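Side-chain contact in beta sliding clamp (PDB 6DJ8), which probably forms a ring-shaped head-to-tail dimer around DNA that tethers DNA polymerases and other proteins to it and makes them processive: residues 100-105 / 111-116. Numbering follows the deposited sequence.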
loop_
_atom_site.group_PDB
_atom_site.type_symbol
_atom_site.label_atom_id
_atom_site.label_comp_id
_atom_site.label_asym_id
_atom_site.label_seq_id
_atom_site.Cartn_x
_atom_site.Cartn_y
_atom_site.Cartn_z
ATOM N N LYS A 100 10.855 -29.401 -7.858
ATOM C CA LYS A 100 10.252 -30.618 -8.374
ATOM C C LYS A 100 8.819 -30.645 -7.866
ATOM O O LYS A 100 8.583 -30.563 -6.654
ATOM C CB LYS A 100 11.034 -31.858 -7.918
ATOM C CG LYS A 100 10.518 -33.194 -8.471
ATOM C CD LYS A 100 11.482 -34.359 -8.131
ATOM C CE LYS A 100 11.005 -35.687 -8.725
ATOM N NZ LYS A 100 11.812 -36.872 -8.269
ATOM N N ILE A 101 7.865 -30.738 -8.782
ATOM C CA ILE A 101 6.452 -30.743 -8.437
ATOM C C ILE A 101 5.910 -32.124 -8.773
ATOM O O ILE A 101 5.955 -32.545 -9.928
ATOM C CB ILE A 101 5.700 -29.636 -9.182
ATOM C CG1 ILE A 101 6.265 -28.268 -8.745
ATOM C CG2 ILE A 101 4.215 -29.753 -8.931
ATOM C CD1 ILE A 101 5.682 -27.051 -9.480
ATOM N N VAL A 102 5.407 -32.825 -7.762
ATOM C CA VAL A 102 4.953 -34.203 -7.882
ATOM C C VAL A 102 3.442 -34.195 -7.746
ATOM O O VAL A 102 2.904 -33.553 -6.839
ATOM C CB VAL A 102 5.589 -35.105 -6.808
ATOM C CG1 VAL A 102 5.063 -36.534 -6.932
ATOM C CG2 VAL A 102 7.103 -35.077 -6.908
ATOM N N PHE A 103 2.753 -34.879 -8.650
ATOM C CA PHE A 103 1.304 -34.966 -8.564
ATOM C C PHE A 103 0.955 -36.294 -7.921
ATOM O O PHE A 103 1.289 -37.355 -8.456
ATOM C CB PHE A 103 0.629 -34.820 -9.928
ATOM C CG PHE A 103 -0.869 -34.955 -9.876
ATOM C CD1 PHE A 103 -1.590 -34.392 -8.838
ATOM C CD2 PHE A 103 -1.565 -35.584 -10.895
ATOM C CE1 PHE A 103 -2.962 -34.493 -8.784
ATOM C CE2 PHE A 103 -2.944 -35.685 -10.853
ATOM C CZ PHE A 103 -3.645 -35.137 -9.798
ATOM N N ASN A 104 0.238 -36.226 -6.810
ATOM C CA ASN A 104 -0.196 -37.390 -6.040
ATOM C C ASN A 104 -1.682 -37.501 -6.326
ATOM O O ASN A 104 -2.514 -36.951 -5.602
ATOM C CB ASN A 104 0.085 -37.176 -4.547
ATOM C CG ASN A 104 -0.237 -38.396 -3.689
ATOM O OD1 ASN A 104 -0.110 -38.341 -2.462
ATOM N ND2 ASN A 104 -0.647 -39.487 -4.317
ATOM N N GLU A 105 -2.006 -38.245 -7.382
ATOM C CA GLU A 105 -3.398 -38.407 -7.758
ATOM C C GLU A 105 -4.168 -39.216 -6.726
ATOM O O GLU A 105 -5.363 -38.978 -6.525
ATOM C CB GLU A 105 -3.476 -39.066 -9.135
ATOM C CG GLU A 105 -4.768 -38.824 -9.889
ATOM C CD GLU A 105 -4.869 -39.692 -11.130
ATOM O OE1 GLU A 105 -4.335 -40.826 -11.103
ATOM O OE2 GLU A 105 -5.475 -39.241 -12.128
ATOM N N GLU A 111 2.844 -32.397 -4.355
ATOM C CA GLU A 111 3.908 -32.442 -3.366
ATOM C C GLU A 111 5.081 -31.728 -4.009
ATOM O O GLU A 111 5.503 -32.090 -5.114
ATOM C CB GLU A 111 4.268 -33.879 -2.999
ATOM C CG GLU A 111 3.049 -34.784 -2.853
ATOM C CD GLU A 111 2.820 -35.243 -1.432
ATOM O OE1 GLU A 111 3.594 -34.839 -0.538
ATOM O OE2 GLU A 111 1.864 -36.015 -1.208
ATOM N N ILE A 112 5.602 -30.715 -3.327
ATOM C CA ILE A 112 6.618 -29.846 -3.890
ATOM C C ILE A 112 7.845 -29.905 -3.000
ATOM O O ILE A 112 7.739 -29.839 -1.765
ATOM C CB ILE A 112 6.099 -28.406 -4.031
ATOM C CG1 ILE A 112 4.739 -28.420 -4.740
ATOM C CG2 ILE A 112 7.107 -27.546 -4.753
ATOM C CD1 ILE A 112 4.195 -27.027 -5.117
ATOM N N MET A 113 9.002 -30.041 -3.628
ATOM C CA MET A 113 10.266 -30.090 -2.929
ATOM C C MET A 113 11.262 -29.340 -3.789
ATOM O O MET A 113 11.052 -29.158 -4.997
ATOM C CB MET A 113 10.708 -31.544 -2.672
ATOM C CG MET A 113 10.875 -32.356 -3.960
ATOM S SD MET A 113 10.178 -34.028 -3.864
ATOM C CE MET A 113 8.456 -33.636 -3.533
ATOM N N GLY A 114 12.336 -28.871 -3.166
ATOM C CA GLY A 114 13.391 -28.258 -3.948
ATOM C C GLY A 114 14.062 -29.320 -4.788
ATOM O O GLY A 114 14.295 -30.442 -4.319
ATOM N N GLU A 115 14.306 -29.010 -6.061
ATOM C CA GLU A 115 15.057 -29.915 -6.927
ATOM C C GLU A 115 16.512 -29.539 -6.739
ATOM O O GLU A 115 17.071 -28.722 -7.472
ATOM C CB GLU A 115 14.615 -29.848 -8.384
ATOM C CG GLU A 115 15.388 -30.801 -9.300
ATOM C CD GLU A 115 15.398 -32.261 -8.816
ATOM O OE1 GLU A 115 14.400 -32.726 -8.218
ATOM O OE2 GLU A 115 16.417 -32.948 -9.040
ATOM N N LEU A 116 17.117 -30.110 -5.710
ATOM C CA LEU A 116 18.515 -29.868 -5.423
ATOM C C LEU A 116 19.377 -30.616 -6.428
ATOM O O LEU A 116 18.899 -31.442 -7.211
ATOM C CB LEU A 116 18.828 -30.296 -3.996
ATOM C CG LEU A 116 17.722 -29.824 -3.054
ATOM C CD1 LEU A 116 17.595 -30.721 -1.823
ATOM C CD2 LEU A 116 17.986 -28.387 -2.660
#
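K100 and M113 face each other as a hydrogen-bonded antiparallel pair: K100 N reaches M113 O at 2.9 Å, and M113 N returns a bond to K100 O. V102 and E111 repeat the pattern, with E111 N to V102 O at 2.7 Å. Between them, I101 and I112 form the non-hydrogen-bonded pair, their side chains lying side by side on the face opposite K100, V102, E111 and M113, I101 CG1 4.1 Å from I112 CG2. M113 does the diagonal packing. With CG tucked over the main chain, flanked by N and C (chi1 59°), two further bends bring CE to 3.9 Å from V102 CG2. Past the strand end, the E115 carboxylate lies against the aliphatic part of the extended K100 chain, E115 OE1 3.3 Å from K100 CD, while K100 NZ stays 4.9 Å from OE1.

Strands 98-104 and 109-114 form a beta hairpin in the N-terminal domain, flanked by strands 14-18 and 126-130. From these neighbours F14 makes a cation-pi contact with K100, and H126 NE2 hydrogen-bonds E111 OE1. Four backbone bonds thus fix the register and apolar contacts pack both faces; E115 meets K100 through methylenes, so their charge attraction is probably modest.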